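Local coordinates for protein formate-dependent phosphoribosylglycinamide formyltransferase (Mycobacterium tuberculosis H37Rv, PDB 6KHR) that belongs to the ATP-grasp superfamily of enzymes, joining an ATP-grasp domain to an N-terminal domain built on a parallel, Rossmann-like sheet, at residues S34-R39 / A61-I66; Q89-T95 / C115-P120. One frame throughout, in Å; residues are numbered along the deposited sequence.

Contact 1: S34-R39 / A61-I66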
# COMPACT_ATOMS: atom_id res chain seq x y z
N SER A 34 3.58 -8.18 15.65
CA SER A 34 2.95 -8.69 14.42
C SER A 34 1.51 -8.26 14.37
O SER A 34 0.70 -9.03 13.94
CB SER A 34 3.05 -10.15 14.33
OG SER A 34 4.39 -10.52 14.18
N ALA A 35 1.24 -7.01 14.69
CA ALA A 35 -0.14 -6.50 14.64
C ALA A 35 -0.48 -5.97 13.25
O ALA A 35 0.22 -6.24 12.31
CB ALA A 35 -0.34 -5.46 15.69
N GLU A 36 -1.52 -5.17 13.16
CA GLU A 36 -1.97 -4.76 11.82
C GLU A 36 -0.93 -4.01 11.02
O GLU A 36 -0.67 -4.45 9.92
CB GLU A 36 -3.39 -4.22 11.79
CG GLU A 36 -4.39 -5.35 11.77
CD GLU A 36 -4.84 -5.81 13.14
OE1 GLU A 36 -4.41 -5.20 14.12
OE2 GLU A 36 -5.62 -6.76 13.21
N PRO A 37 -0.17 -2.78 11.41
CA PRO A 37 0.85 -2.00 10.70
C PRO A 37 2.11 -2.79 10.47
O PRO A 37 2.84 -2.53 9.49
CB PRO A 37 1.09 -0.79 11.63
CG PRO A 37 -0.08 -0.73 12.52
CD PRO A 37 -0.51 -2.17 12.71
N SER A 38 2.39 -3.75 11.35
CA SER A 38 3.45 -4.72 11.12
C SER A 38 3.23 -5.50 9.82
O SER A 38 4.19 -5.85 9.14
CB SER A 38 3.53 -5.66 12.32
OG SER A 38 4.69 -6.46 12.30
N ARG A 39 1.97 -5.74 9.44
CA ARG A 39 1.72 -6.48 8.21
C ARG A 39 2.01 -5.64 6.97
O ARG A 39 2.64 -6.11 6.02
CB ARG A 39 0.28 -7.00 8.16
CG ARG A 39 -0.08 -7.64 6.82
CD ARG A 39 -1.55 -8.02 6.69
NE ARG A 39 -1.85 -8.48 5.33
CZ ARG A 39 -2.39 -7.72 4.38
NH1 ARG A 39 -2.72 -6.45 4.65
NH2 ARG A 39 -2.62 -8.22 3.17
N ALA A 61 -0.77 -14.20 14.52
CA ALA A 61 -0.77 -12.75 14.47
C ALA A 61 -0.80 -12.26 13.02
O ALA A 61 -0.39 -12.99 12.11
CB ALA A 61 0.46 -12.20 15.19
N PRO A 62 -1.30 -11.04 12.76
CA PRO A 62 -1.51 -10.60 11.37
C PRO A 62 -0.30 -10.68 10.43
O PRO A 62 -0.44 -11.19 9.31
CB PRO A 62 -1.98 -9.14 11.54
CG PRO A 62 -2.68 -9.14 12.85
CD PRO A 62 -1.96 -10.15 13.73
N ALA A 63 0.87 -10.20 10.85
CA ALA A 63 2.03 -10.26 9.96
C ALA A 63 2.58 -11.68 9.80
O ALA A 63 3.34 -11.93 8.86
CB ALA A 63 3.14 -9.31 10.45
N HIS A 64 2.22 -12.60 10.70
CA HIS A 64 2.61 -14.01 10.54
C HIS A 64 2.13 -14.58 9.21
O HIS A 64 2.81 -15.42 8.62
CB HIS A 64 2.05 -14.85 11.68
CG HIS A 64 2.77 -14.68 12.98
ND1 HIS A 64 3.70 -13.69 13.20
CD2 HIS A 64 2.70 -15.39 14.14
CE1 HIS A 64 4.17 -13.78 14.42
NE2 HIS A 64 3.59 -14.81 15.02
N ARG A 65 0.96 -14.14 8.73
CA ARG A 65 0.30 -14.79 7.60
C ARG A 65 1.07 -14.58 6.30
O ARG A 65 1.14 -15.48 5.46
CB ARG A 65 -1.13 -14.29 7.46
CG ARG A 65 -2.17 -15.38 7.17
CD ARG A 65 -1.98 -16.03 5.78
NE ARG A 65 -2.15 -17.49 5.81
CZ ARG A 65 -1.18 -18.37 5.58
NH1 ARG A 65 0.05 -17.96 5.28
NH2 ARG A 65 -1.44 -19.68 5.64
N ILE A 66 1.65 -13.40 6.11
CA ILE A 66 2.34 -13.10 4.87
C ILE A 66 3.84 -12.97 5.06
O ILE A 66 4.56 -12.76 4.07
CB ILE A 66 1.78 -11.83 4.20
CG1 ILE A 66 2.23 -10.57 4.94
CG2 ILE A 66 0.25 -11.93 4.07
CD1 ILE A 66 3.34 -9.81 4.23
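Ser34 O receives Ala63 N in a weak but nearly straight hydrogen bond, 3.3 Å long with an angle of 168° at the hydrogen; the placing of that carbonyl is less certain than the rest. Pro62, with no N-H to offer, fits the beginning of the short, weakly bonded helix, and Glu36 crosses its ring obliquely, Pro62 CG lying 3.8 Å from Glu36 OE2. Ala63 is small enough for the two backbones to come close: its CB reaches to 3.9 Å from Arg39 CA and also meets the hydroxyl of Ser38, which is bonded to Gly33 O. With CG anti to the backbone N (chi1 173°), Arg39 runs out extended as far as NE and crosses the Ile66 side chain at about a right angle, Arg39 CG to Ile66 CG1 4.2 Å. Ile66 CG2 lies at the edge of the guanidinium, whose NH2 bonds Gln46 of the second subunit. The Ser34 hydroxyl approaches the His64 ring obliquely and makes a weak hydrogen bond to Val55 O. The contact thus packs the start of helix 36-47 on helix 62-66; strand 51-56 touches Ser34, Ala61 and His64, and Ile66 meets its counterpart in the second subunit.

Contact 2: Q89-T95 / C115-P120; sequences QPDFLVT and CTELVP
Phe92 and Glu117 stand side by side on one face of the sheet and point the same way, the ring and carboxylate planes 31° apart. Glu117 OE1 lies 4.0 Å from Phe92 CE1, obliquely to the ring, and makes a long, weak ion pair with Arg287; the acid suits the exposed edge strand, while the Phe92 ring is buried against helix 325-334. Val119 CG2 also reaches the ring, 4.2 Å from Phe92 CD1. Leu93 and Leu118 project from the other face, likewise side by side and pointing the same way; Leu93 CG, anti to the backbone N (chi1 -176°), carries CD2 to 4.0 Å from Leu118 CD1. Thr116 CG2 rests on Leu93 CB at 3.8 Å. Each extended strand alternates its side chains, and backbone bonds set the parallel register: Leu93 N donates to Glu117 O at 3.1 Å, Leu93 O accepts Val119 N from well above the carbonyl plane, and Asp91 O takes Glu117 N. Beyond Val119 a cis peptide leads into Pro120, beside Thr95. Strand 92-95 lies between 28-32 and edge strand 117-118, with helix 325-334 against Val94 and Val119; helix 102-109, in the connection of this beta-alpha-beta unit, packs on Leu118.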
# COMPACT_ATOMS: atom_id res chain seq x y z
N GLN A 89 19.68 -14.37 13.87
CA GLN A 89 20.72 -13.45 13.43
C GLN A 89 20.24 -12.62 12.24
O GLN A 89 20.68 -12.84 11.11
CB GLN A 89 21.98 -14.23 13.08
CG GLN A 89 23.28 -13.47 13.24
CD GLN A 89 24.24 -13.73 12.09
OE1 GLN A 89 24.36 -14.86 11.62
NE2 GLN A 89 24.89 -12.67 11.63
N PRO A 90 19.32 -11.67 12.44
CA PRO A 90 18.84 -10.85 11.33
C PRO A 90 19.73 -9.65 11.06
O PRO A 90 20.40 -9.13 11.96
CB PRO A 90 17.46 -10.40 11.81
CG PRO A 90 17.62 -10.28 13.27
CD PRO A 90 18.52 -11.43 13.66
N ASP A 91 19.71 -9.20 9.81
CA ASP A 91 20.44 -7.98 9.45
C ASP A 91 19.88 -6.76 10.17
O ASP A 91 20.65 -5.92 10.66
CB ASP A 91 20.40 -7.77 7.95
CG ASP A 91 20.79 -9.00 7.17
OD1 ASP A 91 21.94 -9.45 7.32
OD2 ASP A 91 19.95 -9.52 6.42
N PHE A 92 18.55 -6.64 10.24
CA PHE A 92 17.90 -5.50 10.89
C PHE A 92 16.91 -5.99 11.94
O PHE A 92 16.19 -6.97 11.72
CB PHE A 92 17.16 -4.63 9.90
CG PHE A 92 18.04 -4.08 8.84
CD1 PHE A 92 18.76 -2.92 9.06
CD2 PHE A 92 18.16 -4.73 7.62
CE1 PHE A 92 19.57 -2.41 8.08
CE2 PHE A 92 18.99 -4.23 6.65
CZ PHE A 92 19.69 -3.06 6.87
N LEU A 93 16.86 -5.27 13.06
CA LEU A 93 15.95 -5.57 14.16
C LEU A 93 15.02 -4.38 14.38
O LEU A 93 15.44 -3.34 14.91
CB LEU A 93 16.73 -5.90 15.43
CG LEU A 93 15.94 -6.33 16.66
CD1 LEU A 93 14.98 -7.45 16.31
CD2 LEU A 93 16.90 -6.75 17.78
N VAL A 94 13.74 -4.53 14.00
CA VAL A 94 12.74 -3.47 14.05
C VAL A 94 11.72 -3.75 15.15
O VAL A 94 11.06 -4.79 15.16
CB VAL A 94 12.01 -3.32 12.70
CG1 VAL A 94 11.32 -1.99 12.64
CG2 VAL A 94 12.98 -3.44 11.57
N THR A 95 11.56 -2.78 16.05
CA THR A 95 10.67 -2.88 17.19
C THR A 95 9.38 -2.17 16.84
O THR A 95 9.34 -0.94 16.77
CB THR A 95 11.32 -2.26 18.43
OG1 THR A 95 12.73 -2.53 18.44
CG2 THR A 95 10.70 -2.83 19.69
N CYS A 115 26.71 -7.00 13.71
CA CYS A 115 25.95 -8.13 13.20
C CYS A 115 24.49 -7.79 12.92
O CYS A 115 23.84 -8.52 12.16
CB CYS A 115 26.01 -9.28 14.22
SG CYS A 115 25.45 -10.88 13.62
N THR A 116 23.97 -6.70 13.47
CA THR A 116 22.55 -6.36 13.41
C THR A 116 22.40 -4.90 13.79
O THR A 116 22.92 -4.47 14.82
CB THR A 116 21.74 -7.23 14.36
OG1 THR A 116 21.76 -8.59 13.91
CG2 THR A 116 20.30 -6.74 14.45
N GLU A 117 21.76 -4.13 12.92
CA GLU A 117 21.51 -2.69 13.20
C GLU A 117 20.12 -2.61 13.79
O GLU A 117 19.26 -3.29 13.32
CB GLU A 117 21.57 -1.84 11.94
CG GLU A 117 22.85 -1.96 11.16
CD GLU A 117 23.20 -0.74 10.32
OE1 GLU A 117 23.05 -0.79 9.11
OE2 GLU A 117 23.62 0.25 10.90
N LEU A 118 19.96 -1.83 14.85
CA LEU A 118 18.61 -1.71 15.42
C LEU A 118 17.95 -0.50 14.79
O LEU A 118 18.55 0.54 14.83
CB LEU A 118 18.76 -1.55 16.92
CG LEU A 118 18.44 -2.81 17.69
CD1 LEU A 118 19.61 -3.76 17.66
CD2 LEU A 118 18.04 -2.49 19.11
N VAL A 119 16.77 -0.65 14.21
CA VAL A 119 16.06 0.50 13.60
C VAL A 119 14.62 0.46 14.08
O VAL A 119 13.86 -0.20 13.46
CB VAL A 119 16.08 0.44 12.07
CG1 VAL A 119 15.42 1.65 11.47
CG2 VAL A 119 17.47 0.28 11.52
N PRO A 120 14.21 1.16 15.14
CA PRO A 120 15.00 2.21 15.74
C PRO A 120 16.01 1.71 16.77
O PRO A 120 15.97 0.59 17.09
CB PRO A 120 13.92 3.04 16.43
CG PRO A 120 12.89 2.04 16.84
CD PRO A 120 12.90 1.01 15.75

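How the contacts relate
Contact 1 closes along the chain before contact 2 opens, and both belong to the N-terminal domain: contact 2 lies within its parallel sheet of five strands, ordered 69-72, 51-56, 28-32, 92-95, 117-118, and contact 1 in the helices and loops packed beside it. Their centres are 18 Å apart and their nearest atoms about 7 Å, so they do not touch. Strand 28-32, central in the sheet, connects them: it leads into the 34-39 segment of contact 1 and pairs with strand 92-95 of contact 2. The second subunit reaches contact 1 alone, which therefore also lies at the subunit interface, through Arg39, Arg65 and Ile66, whereas contact 2 lies away from it.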